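Local atomic coordinates of gamma-glutamyltranspeptidase (Streptomyces lincolnensis, PDB entry 6J3A), a protein that is probably a gamma-glutamyltranspeptidase-like enzyme of the Ntn-hydrolase superfamily, related to LmbA, whose precise reaction is not established. Residues G219-A222 with E223-R227; G243-A247 with A248-G252; P447-P450 with E451-F454. All blocks are in the same frame, centred on the assembly; numbering follows the deposited sequence.

Interaction 1: G219-A222 with E223-R227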
loop_
_atom_site.group_PDB
_atom_site.type_symbol
_atom_site.label_atom_id
_atom_site.label_comp_id
_atom_site.label_asym_id
_atom_site.label_seq_id
_atom_site.Cartn_x
_atom_site.Cartn_y
_atom_site.Cartn_z
ATOM N N GLY A 219 19.778 -3.296 -34.841
ATOM C CA GLY A 219 20.909 -3.958 -34.182
ATOM C C GLY A 219 20.642 -5.403 -33.798
ATOM O O GLY A 219 19.788 -6.074 -34.382
ATOM N N PHE A 220 21.377 -5.873 -32.796
ATOM C CA PHE A 220 21.341 -7.286 -32.408
ATOM C C PHE A 220 19.940 -7.777 -31.997
ATOM O O PHE A 220 19.602 -8.946 -32.202
ATOM C CB PHE A 220 22.396 -7.581 -31.325
ATOM C CG PHE A 220 21.966 -7.249 -29.914
ATOM C CD1 PHE A 220 22.145 -5.970 -29.389
ATOM C CD2 PHE A 220 21.422 -8.236 -29.089
ATOM C CE1 PHE A 220 21.759 -5.678 -28.085
ATOM C CE2 PHE A 220 21.040 -7.953 -27.783
ATOM C CZ PHE A 220 21.207 -6.673 -27.281
ATOM N N ILE A 221 19.137 -6.877 -31.439
ATOM C CA ILE A 221 17.782 -7.218 -31.011
ATOM C C ILE A 221 16.907 -7.515 -32.219
ATOM O O ILE A 221 16.283 -8.566 -32.292
ATOM C CB ILE A 221 17.159 -6.092 -30.151
ATOM C CG1 ILE A 221 17.877 -6.013 -28.805
ATOM C CG2 ILE A 221 15.666 -6.327 -29.917
ATOM C CD1 ILE A 221 17.462 -4.832 -27.951
ATOM N N ALA A 222 16.859 -6.570 -33.148
ATOM C CA ALA A 222 16.107 -6.726 -34.397
ATOM C C ALA A 222 16.463 -8.009 -35.141
ATOM O O ALA A 222 15.578 -8.758 -35.551
ATOM C CB ALA A 222 16.358 -5.534 -35.304
ATOM N N GLU A 223 17.761 -8.240 -35.318
ATOM C CA GLU A 223 18.256 -9.462 -35.955
ATOM C C GLU A 223 17.616 -10.711 -35.358
ATOM O O GLU A 223 17.085 -11.549 -36.085
ATOM C CB GLU A 223 19.782 -9.537 -35.842
ATOM C CG GLU A 223 20.485 -8.622 -36.838
ATOM C CD GLU A 223 21.959 -8.386 -36.541
ATOM O OE1 GLU A 223 22.522 -8.995 -35.598
ATOM O OE2 GLU A 223 22.562 -7.571 -37.272
ATOM N N ALA A 224 17.646 -10.798 -34.035
ATOM C CA ALA A 224 17.086 -11.940 -33.307
ATOM C C ALA A 224 15.561 -12.075 -33.432
ATOM O O ALA A 224 15.025 -13.184 -33.529
ATOM C CB ALA A 224 17.479 -11.851 -31.842
ATOM N N LEU A 225 14.878 -10.940 -33.406
ATOM C CA LEU A 225 13.427 -10.902 -33.494
ATOM C C LEU A 225 12.956 -11.413 -34.847
ATOM O O LEU A 225 12.024 -12.223 -34.922
ATOM C CB LEU A 225 12.933 -9.471 -33.295
ATOM C CG LEU A 225 13.020 -8.919 -31.873
ATOM C CD1 LEU A 225 12.902 -7.409 -31.909
ATOM C CD2 LEU A 225 11.935 -9.494 -30.982
ATOM N N VAL A 226 13.610 -10.928 -35.905
ATOM C CA VAL A 226 13.325 -11.356 -37.280
ATOM C C VAL A 226 13.654 -12.842 -37.428
ATOM O O VAL A 226 12.819 -13.630 -37.874
ATOM C CB VAL A 226 14.108 -10.517 -38.317
ATOM C CG1 VAL A 226 13.873 -11.018 -39.739
ATOM C CG2 VAL A 226 13.680 -9.058 -38.252
ATOM N N ARG A 227 14.865 -13.210 -37.026
ATOM C CA ARG A 227 15.300 -14.610 -37.028
ATOM C C ARG A 227 14.271 -15.546 -36.361
ATOM O O ARG A 227 13.983 -16.609 -36.886
ATOM C CB ARG A 227 16.683 -14.737 -36.377
ATOM C CG ARG A 227 17.401 -16.060 -36.623
ATOM C CD ARG A 227 18.746 -16.136 -35.900
ATOM N NE ARG A 227 19.646 -15.023 -36.256
ATOM C CZ ARG A 227 20.194 -14.130 -35.416
ATOM N NH1 ARG A 227 19.993 -14.169 -34.097
ATOM N NH2 ARG A 227 20.979 -13.174 -35.908
#

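Interaction 2: G243-A247 with A248-G252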
loop_
_atom_site.group_PDB
_atom_site.type_symbol
_atom_site.label_atom_id
_atom_site.label_comp_id
_atom_site.label_asym_id
_atom_site.label_seq_id
_atom_site.Cartn_x
_atom_site.Cartn_y
_atom_site.Cartn_z
ATOM N N GLY A 243 6.265 -16.171 -39.627
ATOM C CA GLY A 243 5.857 -14.770 -39.621
ATOM C C GLY A 243 6.391 -14.051 -40.844
ATOM O O GLY A 243 7.479 -14.366 -41.330
ATOM N N THR A 244 5.620 -13.078 -41.327
ATOM C CA THR A 244 5.987 -12.285 -42.506
ATOM C C THR A 244 6.851 -11.091 -42.137
ATOM O O THR A 244 7.329 -10.386 -43.021
ATOM C CB THR A 244 4.748 -11.738 -43.243
ATOM O OG1 THR A 244 4.041 -10.818 -42.397
ATOM C CG2 THR A 244 3.813 -12.865 -43.656
ATOM N N LEU A 245 7.015 -10.851 -40.835
ATOM C CA LEU A 245 7.887 -9.802 -40.315
ATOM C C LEU A 245 9.297 -9.865 -40.921
ATOM O O LEU A 245 9.844 -10.951 -41.127
ATOM C CB LEU A 245 7.963 -9.905 -38.787
ATOM C CG LEU A 245 8.617 -8.717 -38.065
ATOM C CD1 LEU A 245 7.626 -7.581 -37.851
ATOM C CD2 LEU A 245 9.213 -9.147 -36.731
ATOM N N THR A 246 9.864 -8.692 -41.200
ATOM C CA THR A 246 11.166 -8.567 -41.868
ATOM C C THR A 246 12.015 -7.495 -41.206
ATOM O O THR A 246 11.511 -6.667 -40.454
ATOM C CB THR A 246 11.022 -8.147 -43.352
ATOM O OG1 THR A 246 10.782 -6.734 -43.434
ATOM C CG2 THR A 246 9.887 -8.901 -44.061
ATOM N N ALA A 247 13.297 -7.491 -41.551
ATOM C CA ALA A 247 14.265 -6.495 -41.066
ATOM C C ALA A 247 13.812 -5.066 -41.323
ATOM O O ALA A 247 13.890 -4.226 -40.435
ATOM C CB ALA A 247 15.616 -6.720 -41.724
ATOM N N ALA A 248 13.341 -4.810 -42.544
ATOM C CA ALA A 248 12.823 -3.489 -42.942
ATOM C C ALA A 248 11.542 -3.028 -42.229
ATOM O O ALA A 248 11.354 -1.821 -42.061
ATOM C CB ALA A 248 12.600 -3.441 -44.447
ATOM N N ASP A 249 10.650 -3.953 -41.855
ATOM C CA ASP A 249 9.469 -3.586 -41.045
ATOM C C ASP A 249 9.923 -2.905 -39.756
ATOM O O ASP A 249 9.377 -1.869 -39.353
ATOM C CB ASP A 249 8.624 -4.803 -40.638
ATOM C CG ASP A 249 7.877 -5.435 -41.797
ATOM O OD1 ASP A 249 7.103 -4.743 -42.480
ATOM O OD2 ASP A 249 8.030 -6.650 -42.010
ATOM N N LEU A 250 10.915 -3.520 -39.107
ATOM C CA LEU A 250 11.492 -2.985 -37.870
ATOM C C LEU A 250 12.236 -1.700 -38.108
ATOM O O LEU A 250 12.008 -0.739 -37.399
ATOM C CB LEU A 250 12.435 -3.987 -37.206
ATOM C CG LEU A 250 11.815 -5.329 -36.816
ATOM C CD1 LEU A 250 12.832 -6.126 -36.022
ATOM C CD2 LEU A 250 10.527 -5.203 -36.021
ATOM N N ALA A 251 13.099 -1.683 -39.119
ATOM C CA ALA A 251 13.918 -0.503 -39.446
ATOM C C ALA A 251 13.084 0.768 -39.734
ATOM O O ALA A 251 13.496 1.884 -39.402
ATOM C CB ALA A 251 14.848 -0.821 -40.615
ATOM N N GLY A 252 11.910 0.585 -40.334
ATOM C CA GLY A 252 11.044 1.702 -40.729
ATOM C C GLY A 252 10.119 2.286 -39.666
ATOM O O GLY A 252 9.664 3.424 -39.808
HETATM O O HOH W 1 13.766 -6.669 -44.558
#

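Interaction 3: P447-P450 with E451-F454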
loop_
_atom_site.group_PDB
_atom_site.type_symbol
_atom_site.label_atom_id
_atom_site.label_comp_id
_atom_site.label_asym_id
_atom_site.label_seq_id
_atom_site.Cartn_x
_atom_site.Cartn_y
_atom_site.Cartn_z
ATOM N N PRO A 447 7.075 -18.443 -28.598
ATOM C CA PRO A 447 8.332 -18.937 -28.066
ATOM C C PRO A 447 9.292 -17.779 -27.774
ATOM O O PRO A 447 9.318 -16.790 -28.510
ATOM C CB PRO A 447 8.877 -19.791 -29.217
ATOM C CG PRO A 447 8.339 -19.127 -30.443
ATOM C CD PRO A 447 6.950 -18.707 -30.043
ATOM N N VAL A 448 10.060 -17.916 -26.707
ATOM C CA VAL A 448 11.118 -16.975 -26.395
ATOM C C VAL A 448 12.119 -16.854 -27.542
ATOM O O VAL A 448 12.584 -17.847 -28.091
ATOM C CB VAL A 448 11.859 -17.387 -25.102
ATOM C CG1 VAL A 448 13.179 -16.629 -24.926
ATOM C CG2 VAL A 448 10.957 -17.143 -23.898
ATOM N N VAL A 449 12.441 -15.616 -27.882
ATOM C CA VAL A 449 13.568 -15.315 -28.755
ATOM C C VAL A 449 14.845 -15.636 -27.964
ATOM O O VAL A 449 15.225 -14.876 -27.068
ATOM C CB VAL A 449 13.572 -13.839 -29.208
ATOM C CG1 VAL A 449 14.718 -13.578 -30.185
ATOM C CG2 VAL A 449 12.227 -13.433 -29.825
ATOM N N PRO A 450 15.512 -16.765 -28.297
ATOM C CA PRO A 450 16.492 -17.349 -27.369
ATOM C C PRO A 450 17.615 -16.393 -26.946
ATOM O O PRO A 450 17.957 -16.364 -25.758
ATOM C CB PRO A 450 17.033 -18.581 -28.118
ATOM C CG PRO A 450 16.680 -18.385 -29.545
ATOM C CD PRO A 450 15.519 -17.433 -29.613
ATOM N N GLU A 451 18.129 -15.585 -27.872
ATOM C CA GLU A 451 19.247 -14.676 -27.541
ATOM C C GLU A 451 18.813 -13.389 -26.821
ATOM O O GLU A 451 19.671 -12.607 -26.379
ATOM C CB GLU A 451 20.155 -14.365 -28.751
ATOM C CG GLU A 451 19.490 -13.933 -30.049
ATOM C CD GLU A 451 19.136 -15.103 -30.964
ATOM O OE1 GLU A 451 18.045 -15.685 -30.776
ATOM O OE2 GLU A 451 19.935 -15.432 -31.873
ATOM N N LEU A 452 17.498 -13.192 -26.676
ATOM C CA LEU A 452 16.948 -12.026 -25.967
ATOM C C LEU A 452 16.295 -12.312 -24.610
ATOM O O LEU A 452 16.405 -11.502 -23.683
ATOM C CB LEU A 452 15.955 -11.299 -26.862
ATOM C CG LEU A 452 16.510 -10.815 -28.196
ATOM C CD1 LEU A 452 15.401 -10.059 -28.909
ATOM C CD2 LEU A 452 17.777 -9.956 -28.079
ATOM N N GLY A 453 15.597 -13.436 -24.508
ATOM C CA GLY A 453 14.976 -13.837 -23.258
ATOM C C GLY A 453 13.488 -13.579 -23.196
ATOM O O GLY A 453 12.867 -13.893 -22.189
ATOM N N PHE A 454 12.911 -13.015 -24.255
ATOM C CA PHE A 454 11.470 -12.721 -24.285
ATOM C C PHE A 454 10.907 -12.984 -25.683
ATOM O O PHE A 454 11.665 -12.982 -26.650
ATOM C CB PHE A 454 11.184 -11.270 -23.861
ATOM C CG PHE A 454 11.956 -10.251 -24.645
ATOM C CD1 PHE A 454 11.474 -9.766 -25.856
ATOM C CD2 PHE A 454 13.181 -9.783 -24.181
ATOM C CE1 PHE A 454 12.199 -8.828 -26.578
ATOM C CE2 PHE A 454 13.905 -8.844 -24.904
ATOM C CZ PHE A 454 13.413 -8.366 -26.102
#

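Interaction 1: G219-A222 with E223-R227
V226 N donates to A222 O at 3.0 Å with an N-H...O angle of 173°, a nearly straight bond of the i to i+4 kind that defines an alpha helix. Three more of the same kind start one, two and three residues earlier in the helix. L225 N reaches I221 O at 3.0 Å, E223 N reaches G219 O at 3.1 Å, and the longer A224 N to F220 O bond completes the set. G219 stands at the N-cap, so its carbonyl opens the series.

The apolar part of the contact is I221 against L225, one helical turn apart. With I221 CG1 beside its own backbone N (chi1 -69°), the CG2 methyl is left anti to that nitrogen and extends alongside L225, where it meets CD1 at 3.6 Å; the two side chains point the same way. L225 CG also leans over I221 O at 3.3 Å, and V226 CG2 does the same to A222 O. E223 instead sends an extended chain back along the first turn, bringing OE1 to 3.8 Å from F220 CA. A carboxylate at this end of a helix would probably be favoured by the positive end of the helix dipole.

Around helix 220-229, the ring of F220 makes a cation-pi contact with R194 of helix 186-200, while I221 packs on L195 of that helix and on W216 of helix 205-217. A222 and V226 both lean on L250 of helix 247-252, and A224 meets the loop residue E451.

Interaction 2: G243-A247 with A248-G252
The chi1 of T246, 79°, sets OG1 between its backbone N and carbonyl carbon, while D249, at chi1 -70°, swings its carboxylate back toward T246; the two side chains then cross at about a right angle. The result is a capping box. D249 N donates to T246 OG1 at 3.2 Å, and in return T246 N donates to D249 OD2 at 2.9 Å. The second bond is bent (131° at the hydrogen) and uses the OD2 lone pair directed away from OD1. OG1 also lies 3.1 Å from OD2, at best a weak bond and not a settled one, since the hydroxyl proton could go to a different acceptor.

Beyond the box, A251 N to A247 O at 3.0 Å is a sound helical bond, whereas L250 N to T246 O is weak. A248 N, in the first turn, donates to a water at 2.8 Å.

Beneath the polar cap, L245 folds its CD1 toward the helix, 4.1 Å from D249 CB and 4.2 Å from L250 CD2. L245 directly precedes the N-cap and L250 is the fourth residue after it, the spacing of a hydrophobic staple. L245 also packs on A229 of helix 220-229.

D249 is held at both oxygens, since OD1 accepts from A83 N in a loop that also packs against L245. The geometry implies a start to helix 247-252 in which early backbone N-H groups are answered by a side chain and a water, and in which the helix N-terminus, with T246 N and A83 N as donors, would probably stabilise a negatively charged D249.

Interaction 3: P447-P450 with E451-F454
V449 O accepts two backbone hydrogen bonds, from L452 N at 2.9 Å and from G453 N at 3.0 Å. The first donor sits above the carbonyl plane, the second lies nearly in line with the C=O. The L452 bond closes a type I beta turn over P450 and E451; the chain then reverses through G453, whose phi of 102° is a left-handed backbone conformation readily adopted by glycine. V449 N donates to F454 O at 3.0 Å from above the carbonyl plane, so the backbone N and O of V449 both bond within the loop.

Among the apolar contacts, V449 CG1 lies alongside L452, 3.8 Å from CD1, the two side chains pointing the same way. V448 CG1 rests against the backbone instead, 3.5 Å from G453 C.

The one charged side chain folds back over its neighbour. E451 has chi1 49° and a bend at chi2 of -90°, which carry OE1 to 3.3 Å from P450 CG; its other oxygen, OE2, forms a salt bridge with R227.

V449 packs on A224 and Q228 of helix 220-229. V448 touches V169 and Y170 of helix 164-170, and its backbone N and O bond to the hydroxyls of S166 and T165. L452 O is held by T191 of helix 186-200.

How the interactions relate
Interaction 1 is the hub: its centre lies about 10 Å from the centre of each of the others, whereas those of interactions 2 and 3 are about 17 Å apart, with nearest atoms about 9 Å apart and no touch. Toward 243-252 the junction is apolar: A222 CB meets L250 CD1 at 3.6 Å and V226 CG2 meets L250 CD1 at 3.8 Å. Toward 447-454 it is mixed, a salt bridge from R227 NH1 to E451 OE2 at 2.6 Å beside A224 CB against E451 CG at 3.4 Å. Helix 220-229 thus lies between a capped helix start and a tight turn, and all three centres lie 23 to 25 Å from that of the chain.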